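Local coordinates for MTH0777 (Methanothermobacter thermautotrophicus, PDB 1KJN), which is of unknown function but belongs to the DUF1890 family and has an alpha/beta fold, a parallel beta-sheet flanked by helices, at residues Leu74-Pro87 / Phe98-Asp112. Residues are numbered along the deposited sequence; the frame is centred on the assembly and turned at random.
Sequences LAEGDYEFLAGFVP and FAGILNTETLAIIFD
Strands 81-86 and 105-111 are the two parallel neighbours of a beta-alpha-beta unit whose crossover is helix 89-102, and they lie inside a six-stranded parallel sheet. Leu82, Gly84 and Val86 each give and accept a backbone bond, from Leu82 N to Glu105 O through to a weak, long bond between Phe111 N and Val86 O at the C-terminal end. On the helix side of this ladder Leu82, its CG swung away from the backbone N (chi1 172°), lays CD2 against the helix backbone, 3.5 Å from Ala99 CA, and runs beside Thr106 pointing the same way. On the other face the Phe81 ring reaches across to the neighbouring strand: its CZ touches Leu107 CB at 3.7 Å, while CD2 and CE2 pack along the Glu105 chain, whose carboxylate stands nearly perpendicular to the ring. With only an alanine at Phe81, the space beside Leu107 CB would probably go unfilled and the aliphatic part of Glu105 would lose its aromatic neighbour. Farther along, Ile109 CD1 makes a CH-pi contact over one face of the Phe85 ring, 4.2 Å from its centroid, and Phe111 CE1 meets that ring at its edge. Helix 21-34 also packs on Phe85. Pro87 CG comes within 3.4 Å of Phe111 CZ. At the opposite end, the loop before strand 81-86 closes over the last helical turn: Leu74 CD2 abuts the edge of the Phe98 ring, and Leu102 CD2 meets the edge of Tyr79. Asn103 ND2 sends a nearly straight 3.2 Å hydrogen bond to Glu76 OE2, arriving 45° out of the carboxylate plane. One water joins Gly77 N, Tyr79 O and Leu102 O, so the helix's final carbonyl is tied to the loop by solvent, whereas direct backbone bonds, weaker at the Phe111 end, and apolar contacts join the largely buried strands.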
loop_
_atom_site.group_PDB
_atom_site.type_symbol
_atom_site.label_atom_id
_atom_site.label_comp_id
_atom_site.label_asym_id
_atom_site.label_seq_id
_atom_site.Cartn_x
_atom_site.Cartn_y
_atom_site.Cartn_z
ATOM N N LEU A 74 24.407 8.014 -7.982
ATOM C CA LEU A 74 24.850 7.964 -6.597
ATOM C C LEU A 74 26.370 8.003 -6.351
ATOM O O LEU A 74 27.148 7.407 -7.096
ATOM C CB LEU A 74 24.246 6.720 -5.946
ATOM C CG LEU A 74 24.019 6.678 -4.436
ATOM C CD1 LEU A 74 22.910 7.665 -4.058
ATOM C CD2 LEU A 74 23.628 5.261 -4.016
ATOM N N ALA A 75 26.769 8.719 -5.305
ATOM C CA ALA A 75 28.159 8.802 -4.886
ATOM C C ALA A 75 28.177 8.884 -3.364
ATOM O O ALA A 75 27.204 9.344 -2.745
ATOM C CB ALA A 75 28.826 10.025 -5.474
ATOM N N GLU A 76 29.292 8.474 -2.763
ATOM C CA GLU A 76 29.438 8.505 -1.311
ATOM C C GLU A 76 29.180 9.922 -0.796
ATOM O O GLU A 76 29.568 10.902 -1.437
ATOM C CB GLU A 76 30.840 8.024 -0.885
ATOM C CG GLU A 76 31.110 8.140 0.646
ATOM C CD GLU A 76 32.202 7.208 1.174
ATOM O OE1 GLU A 76 32.576 6.230 0.492
ATOM O OE2 GLU A 76 32.669 7.433 2.314
ATOM N N GLY A 77 28.458 10.015 0.316
ATOM C CA GLY A 77 28.147 11.306 0.900
ATOM C C GLY A 77 26.804 11.898 0.503
ATOM O O GLY A 77 26.373 12.899 1.081
ATOM N N ASP A 78 26.130 11.303 -0.476
ATOM C CA ASP A 78 24.830 11.843 -0.901
ATOM C C ASP A 78 23.699 11.569 0.101
ATOM O O ASP A 78 22.620 12.163 -0.002
ATOM C CB ASP A 78 24.420 11.302 -2.276
ATOM C CG ASP A 78 25.298 11.816 -3.418
ATOM O OD1 ASP A 78 26.068 12.783 -3.249
ATOM O OD2 ASP A 78 25.190 11.245 -4.514
ATOM N N TYR A 79 23.932 10.657 1.040
ATOM C CA TYR A 79 22.921 10.310 2.040
ATOM C C TYR A 79 23.561 9.947 3.378
ATOM O O TYR A 79 24.623 9.345 3.419
ATOM C CB TYR A 79 22.060 9.135 1.550
ATOM C CG TYR A 79 21.230 9.443 0.317
ATOM C CD1 TYR A 79 19.959 10.003 0.438
ATOM C CD2 TYR A 79 21.721 9.205 -0.963
ATOM C CE1 TYR A 79 19.205 10.321 -0.668
ATOM C CE2 TYR A 79 20.962 9.524 -2.095
ATOM C CZ TYR A 79 19.704 10.083 -1.932
ATOM O OH TYR A 79 18.942 10.414 -3.022
ATOM N N GLU A 80 22.884 10.305 4.465
ATOM C CA GLU A 80 23.351 10.039 5.821
ATOM C C GLU A 80 22.741 8.751 6.394
ATOM O O GLU A 80 23.166 8.259 7.436
ATOM C CB GLU A 80 23.012 11.233 6.727
ATOM C CG GLU A 80 23.859 12.494 6.495
ATOM C CD GLU A 80 23.752 13.068 5.079
ATOM O OE1 GLU A 80 22.640 13.461 4.671
ATOM O OE2 GLU A 80 24.784 13.140 4.371
ATOM N N PHE A 81 21.737 8.214 5.712
ATOM C CA PHE A 81 21.081 6.992 6.164
ATOM C C PHE A 81 20.570 6.192 4.967
ATOM O O PHE A 81 20.078 6.761 4.009
ATOM C CB PHE A 81 19.915 7.330 7.104
ATOM C CG PHE A 81 19.266 6.117 7.720
ATOM C CD1 PHE A 81 17.927 5.801 7.445
ATOM C CD2 PHE A 81 19.992 5.281 8.572
ATOM C CE1 PHE A 81 17.330 4.656 8.008
ATOM C CE2 PHE A 81 19.405 4.132 9.143
ATOM C CZ PHE A 81 18.074 3.822 8.867
ATOM N N LEU A 82 20.666 4.869 5.051
ATOM C CA LEU A 82 20.213 3.988 3.983
ATOM C C LEU A 82 19.320 2.879 4.542
ATOM O O LEU A 82 19.707 2.141 5.448
ATOM C CB LEU A 82 21.423 3.368 3.254
ATOM C CG LEU A 82 21.209 2.260 2.213
ATOM C CD1 LEU A 82 20.292 2.734 1.076
ATOM C CD2 LEU A 82 22.561 1.814 1.677
ATOM N N ALA A 83 18.125 2.754 3.978
ATOM C CA ALA A 83 17.192 1.725 4.408
ATOM C C ALA A 83 16.758 0.909 3.203
ATOM O O ALA A 83 16.400 1.458 2.155
ATOM C CB ALA A 83 15.999 2.344 5.100
ATOM N N GLY A 84 16.855 -0.404 3.342
ATOM C CA GLY A 84 16.479 -1.308 2.274
ATOM C C GLY A 84 15.552 -2.436 2.713
ATOM O O GLY A 84 15.832 -3.136 3.692
ATOM N N PHE A 85 14.422 -2.560 2.012
ATOM C CA PHE A 85 13.446 -3.615 2.261
ATOM C C PHE A 85 13.948 -4.806 1.486
ATOM O O PHE A 85 14.319 -4.680 0.313
ATOM C CB PHE A 85 12.046 -3.195 1.784
ATOM C CG PHE A 85 11.363 -2.272 2.731
ATOM C CD1 PHE A 85 11.659 -0.914 2.728
ATOM C CD2 PHE A 85 10.441 -2.765 3.651
ATOM C CE1 PHE A 85 11.047 -0.055 3.628
ATOM C CE2 PHE A 85 9.826 -1.916 4.556
ATOM C CZ PHE A 85 10.123 -0.552 4.550
ATOM N N VAL A 86 13.972 -5.962 2.136
ATOM C CA VAL A 86 14.518 -7.158 1.506
ATOM C C VAL A 86 13.617 -8.391 1.554
ATOM O O VAL A 86 13.613 -9.137 2.533
ATOM C CB VAL A 86 15.886 -7.497 2.155
ATOM C CG1 VAL A 86 16.613 -8.548 1.337
ATOM C CG2 VAL A 86 16.744 -6.236 2.280
ATOM N N PRO A 87 12.763 -8.555 0.539
ATOM C CA PRO A 87 11.848 -9.704 0.446
ATOM C C PRO A 87 12.538 -10.879 -0.251
ATOM O O PRO A 87 11.995 -11.987 -0.296
ATOM C CB PRO A 87 10.713 -9.194 -0.459
ATOM C CG PRO A 87 10.916 -7.719 -0.559
ATOM C CD PRO A 87 12.381 -7.487 -0.400
ATOM N N PHE A 98 24.039 -0.571 -3.038
ATOM C CA PHE A 98 23.823 0.781 -2.548
ATOM C C PHE A 98 24.643 1.084 -1.302
ATOM O O PHE A 98 25.104 2.201 -1.113
ATOM C CB PHE A 98 22.335 1.026 -2.264
ATOM C CG PHE A 98 21.510 1.283 -3.502
ATOM C CD1 PHE A 98 21.668 2.460 -4.230
ATOM C CD2 PHE A 98 20.547 0.364 -3.918
ATOM C CE1 PHE A 98 20.872 2.716 -5.348
ATOM C CE2 PHE A 98 19.748 0.614 -5.038
ATOM C CZ PHE A 98 19.907 1.788 -5.751
ATOM N N ALA A 99 24.824 0.081 -0.456
ATOM C CA ALA A 99 25.581 0.270 0.772
ATOM C C ALA A 99 27.067 0.457 0.510
ATOM O O ALA A 99 27.709 1.237 1.191
ATOM C CB ALA A 99 25.343 -0.894 1.731
ATOM N N GLY A 100 27.592 -0.237 -0.499
ATOM C CA GLY A 100 29.008 -0.139 -0.829
ATOM C C GLY A 100 29.360 1.245 -1.332
ATOM O O GLY A 100 30.443 1.762 -1.062
ATOM N N ILE A 101 28.410 1.858 -2.025
ATOM C CA ILE A 101 28.571 3.195 -2.562
ATOM C C ILE A 101 28.413 4.280 -1.489
ATOM O O ILE A 101 29.210 5.220 -1.418
ATOM C CB ILE A 101 27.528 3.455 -3.657
ATOM C CG1 ILE A 101 27.799 2.556 -4.869
ATOM C CG2 ILE A 101 27.486 4.957 -4.012
ATOM C CD1 ILE A 101 26.702 2.609 -5.937
ATOM N N LEU A 102 27.373 4.158 -0.661
ATOM C CA LEU A 102 27.106 5.159 0.374
ATOM C C LEU A 102 27.944 5.086 1.643
ATOM O O LEU A 102 28.169 6.116 2.280
ATOM C CB LEU A 102 25.615 5.200 0.707
ATOM C CG LEU A 102 24.771 5.794 -0.413
ATOM C CD1 LEU A 102 23.275 5.495 -0.179
ATOM C CD2 LEU A 102 25.036 7.280 -0.530
ATOM N N ASN A 103 28.355 3.877 2.038
ATOM C CA ASN A 103 29.198 3.692 3.232
ATOM C C ASN A 103 28.667 4.500 4.432
ATOM O O ASN A 103 29.417 5.237 5.084
ATOM C CB ASN A 103 30.645 4.119 2.886
ATOM C CG ASN A 103 31.636 3.886 4.026
ATOM O OD1 ASN A 103 31.569 2.883 4.733
ATOM N ND2 ASN A 103 32.583 4.811 4.184
ATOM N N THR A 104 27.378 4.356 4.731
ATOM C CA THR A 104 26.769 5.102 5.827
ATOM C C THR A 104 25.940 4.200 6.736
ATOM O O THR A 104 25.982 2.974 6.600
ATOM C CB THR A 104 25.885 6.218 5.274
ATOM O OG1 THR A 104 25.495 7.095 6.333
ATOM C CG2 THR A 104 24.633 5.633 4.602
ATOM N N GLU A 105 25.222 4.800 7.688
ATOM C CA GLU A 105 24.375 4.020 8.591
ATOM C C GLU A 105 23.329 3.345 7.713
ATOM O O GLU A 105 22.602 4.008 6.979
ATOM C CB GLU A 105 23.712 4.909 9.650
ATOM C CG GLU A 105 22.905 4.107 10.659
ATOM C CD GLU A 105 22.384 4.941 11.824
ATOM O OE1 GLU A 105 21.590 5.879 11.596
ATOM O OE2 GLU A 105 22.753 4.637 12.976
ATOM N N THR A 106 23.263 2.025 7.799
ATOM C CA THR A 106 22.366 1.251 6.958
ATOM C C THR A 106 21.407 0.329 7.716
ATOM O O THR A 106 21.770 -0.261 8.735
ATOM C CB THR A 106 23.207 0.403 5.987
ATOM O OG1 THR A 106 24.095 1.267 5.257
ATOM C CG2 THR A 106 22.313 -0.373 5.021
ATOM N N LEU A 107 20.214 0.147 7.152
ATOM C CA LEU A 107 19.197 -0.688 7.761
ATOM C C LEU A 107 18.542 -1.624 6.772
ATOM O O LEU A 107 18.063 -1.200 5.713
ATOM C CB LEU A 107 18.119 0.178 8.425
ATOM C CG LEU A 107 16.891 -0.578 8.947
ATOM C CD1 LEU A 107 17.292 -1.531 10.067
ATOM C CD2 LEU A 107 15.812 0.391 9.414
ATOM N N ALA A 108 18.527 -2.905 7.122
ATOM C CA ALA A 108 17.899 -3.914 6.288
ATOM C C ALA A 108 16.624 -4.348 6.976
ATOM O O ALA A 108 16.646 -4.653 8.168
ATOM C CB ALA A 108 18.798 -5.083 6.119
ATOM N N ILE A 109 15.515 -4.351 6.234
ATOM C CA ILE A 109 14.217 -4.776 6.765
ATOM C C ILE A 109 13.868 -6.025 5.943
ATOM O O ILE A 109 13.495 -5.954 4.759
ATOM C CB ILE A 109 13.169 -3.652 6.623
ATOM C CG1 ILE A 109 13.539 -2.498 7.569
ATOM C CG2 ILE A 109 11.750 -4.170 6.928
ATOM C CD1 ILE A 109 12.717 -1.234 7.403
ATOM N N ILE A 110 14.118 -7.169 6.563
ATOM C CA ILE A 110 13.925 -8.472 5.954
ATOM C C ILE A 110 12.608 -9.121 6.322
ATOM O O ILE A 110 12.268 -9.217 7.497
ATOM C CB ILE A 110 15.095 -9.393 6.340
ATOM C CG1 ILE A 110 16.408 -8.743 5.876
ATOM C CG2 ILE A 110 14.878 -10.805 5.785
ATOM C CD1 ILE A 110 17.673 -9.486 6.270
ATOM N N PHE A 111 11.885 -9.596 5.309
ATOM C CA PHE A 111 10.601 -10.222 5.555
ATOM C C PHE A 111 10.191 -11.271 4.543
ATOM O O PHE A 111 10.463 -11.161 3.349
ATOM C CB PHE A 111 9.504 -9.160 5.671
ATOM C CG PHE A 111 9.289 -8.364 4.417
ATOM C CD1 PHE A 111 10.188 -7.361 4.047
ATOM C CD2 PHE A 111 8.203 -8.632 3.590
ATOM C CE1 PHE A 111 10.013 -6.636 2.865
ATOM C CE2 PHE A 111 8.016 -7.918 2.407
ATOM C CZ PHE A 111 8.923 -6.916 2.041
ATOM N N ASP A 112 9.521 -12.295 5.059
ATOM C CA ASP A 112 8.990 -13.406 4.291
ATOM C C ASP A 112 8.241 -14.253 5.330
ATOM O O ASP A 112 8.548 -14.187 6.522
ATOM C CB ASP A 112 10.128 -14.210 3.651
ATOM C CG ASP A 112 9.624 -15.231 2.647
ATOM O OD1 ASP A 112 9.617 -14.927 1.442
ATOM O OD2 ASP A 112 9.232 -16.336 3.063
HETATM O O HOH W 1 30.376 8.321 4.070
HETATM O O HOH W 2 26.985 8.528 2.124
HETATM O O HOH W 3 22.145 8.461 10.132
HETATM O O HOH W 4 11.901 -14.680 -0.854
#